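Local coordinates for protein NADH kinase POS5 (PDB 3AFO) that phosphorylates both NADH and NAD(+) with ATP in yeast mitochondria, preferring NADH about twofold, and so supplies the cellular reductant NADPH, at residues A[213-218]-A[284-289]. Residues are numbered along the deposited sequence; the frame is centred on the assembly and turned at random.
Sequences TNLDIF and IKIGSK
L215 and I286 lie side by side on one face of an antiparallel strand pair, pointing the same way. Methyl CD2 of L215 touches methyl CD1 of I286 at 3.5 Å. I286 reaches it because CG1 sits beside its backbone N (chi1 -48°) and the second torsion bends CD1 back toward L215. The next bump is methyl CG2 of I284, which fits against CB of L215 at 3.9 Å. I284 also runs alongside I217, CG1 against CG1 at 4.0 Å. The contacts run in a zigzag from I286 to L215 to I284 to I217. D216 and K285 take the other face, with their charged ends too far apart to pair.

In the backbone D216 and K285 form a hydrogen-bonded pair. D216 N donates to K285 O at 3.0 Å in an almost straight bond (174°), while K285 N donates to D216 O. One step on, G287 N donates to N214 O at 2.7 Å. Beyond it a water bridges the two chains where they part, accepting from N214 N and donating to G287 O. G287 passes beside the carboxylate of D216, where a side chain would crowd OD2.

The curled chain of K289 lies across the end of the N214 side chain at about a right angle. Cut back to an alanine, this position would lose the bent chain and would probably leave the end of N214 uncovered on that side.

The pair belongs to the C-terminal domain, where strand 213-219 runs between strands 282-286 and 222-228. L215, I284 and I286 pack on L204 of strand 201-205. L215 and I284 also meet V232 of strand 231-235, and I284 meets L234, so the contact joins two antiparallel sheets face to face. R226 of strand 222-228 hydrogen-bonds S288 O and makes a weak, long ion pair with D216.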
# COMPACT_ATOMS: atom_id res chain seq x y z
N THR A 213 -4.31 13.60 15.59
CA THR A 213 -5.17 14.69 15.15
C THR A 213 -6.54 14.10 14.80
O THR A 213 -6.62 12.93 14.43
CB THR A 213 -4.61 15.39 13.88
OG1 THR A 213 -4.67 14.49 12.77
CG2 THR A 213 -3.16 15.83 14.08
N ASN A 214 -7.59 14.89 14.96
CA ASN A 214 -8.92 14.49 14.54
C ASN A 214 -9.40 15.58 13.60
O ASN A 214 -9.63 16.71 14.03
CB ASN A 214 -9.87 14.39 15.74
CG ASN A 214 -9.41 13.34 16.75
OD1 ASN A 214 -9.60 12.14 16.56
ND2 ASN A 214 -8.80 13.80 17.84
N LEU A 215 -9.52 15.24 12.31
CA LEU A 215 -9.77 16.24 11.26
C LEU A 215 -11.02 15.93 10.45
O LEU A 215 -11.19 14.81 9.95
CB LEU A 215 -8.58 16.31 10.30
CG LEU A 215 -7.17 16.39 10.87
CD1 LEU A 215 -6.20 16.32 9.69
CD2 LEU A 215 -6.96 17.68 11.67
N ASP A 216 -11.87 16.94 10.31
CA ASP A 216 -13.09 16.82 9.52
C ASP A 216 -12.89 17.48 8.18
O ASP A 216 -12.60 18.69 8.11
CB ASP A 216 -14.28 17.43 10.28
CG ASP A 216 -14.58 16.68 11.57
OD1 ASP A 216 -14.73 15.45 11.53
OD2 ASP A 216 -14.65 17.33 12.63
N ILE A 217 -13.06 16.69 7.13
CA ILE A 217 -12.73 17.10 5.78
C ILE A 217 -14.00 17.28 4.96
O ILE A 217 -14.87 16.40 4.93
CB ILE A 217 -11.82 16.04 5.08
CG1 ILE A 217 -10.51 15.88 5.87
CG2 ILE A 217 -11.54 16.45 3.64
CD1 ILE A 217 -9.69 14.65 5.50
N PHE A 218 -14.10 18.44 4.31
CA PHE A 218 -15.26 18.77 3.48
C PHE A 218 -14.78 19.10 2.08
O PHE A 218 -13.81 19.85 1.91
CB PHE A 218 -16.05 19.96 4.06
CG PHE A 218 -16.52 19.76 5.49
CD1 PHE A 218 -17.86 19.45 5.76
CD2 PHE A 218 -15.65 19.90 6.56
CE1 PHE A 218 -18.31 19.26 7.07
CE2 PHE A 218 -16.09 19.71 7.89
CZ PHE A 218 -17.42 19.40 8.14
N ILE A 284 -10.87 21.89 5.85
CA ILE A 284 -10.50 20.98 6.93
C ILE A 284 -10.59 21.68 8.30
O ILE A 284 -9.91 22.68 8.53
CB ILE A 284 -9.09 20.33 6.71
CG1 ILE A 284 -9.05 19.59 5.37
CG2 ILE A 284 -8.74 19.40 7.89
CD1 ILE A 284 -7.69 18.94 5.04
N LYS A 285 -11.47 21.17 9.15
CA LYS A 285 -11.66 21.71 10.49
C LYS A 285 -11.00 20.79 11.53
O LYS A 285 -11.16 19.57 11.48
CB LYS A 285 -13.15 21.86 10.78
CG LYS A 285 -13.48 22.63 12.06
CD LYS A 285 -15.00 22.83 12.16
CE LYS A 285 -15.38 23.68 13.38
NZ LYS A 285 -16.87 23.74 13.52
N ILE A 286 -10.26 21.40 12.45
CA ILE A 286 -9.61 20.67 13.54
C ILE A 286 -10.66 20.30 14.58
O ILE A 286 -11.25 21.18 15.22
CB ILE A 286 -8.48 21.53 14.20
CG1 ILE A 286 -7.55 22.16 13.15
CG2 ILE A 286 -7.71 20.72 15.24
CD1 ILE A 286 -6.87 21.17 12.16
N GLY A 287 -10.91 19.00 14.73
CA GLY A 287 -11.88 18.50 15.70
C GLY A 287 -11.20 17.87 16.91
O GLY A 287 -10.00 18.03 17.12
N SER A 288 -11.98 17.16 17.71
CA SER A 288 -11.46 16.40 18.84
C SER A 288 -12.45 15.28 19.14
O SER A 288 -13.55 15.26 18.59
CB SER A 288 -11.28 17.30 20.07
OG SER A 288 -12.52 17.84 20.48
N LYS A 289 -12.05 14.35 20.01
CA LYS A 289 -12.98 13.34 20.53
C LYS A 289 -13.58 13.79 21.86
O LYS A 289 -12.94 14.54 22.60
CB LYS A 289 -12.31 11.95 20.65
CG LYS A 289 -10.78 11.95 20.51
CD LYS A 289 -10.09 12.39 21.80
CE LYS A 289 -8.82 13.18 21.48
NZ LYS A 289 -9.13 14.57 21.02
O HOH W 1 -7.29 17.39 16.04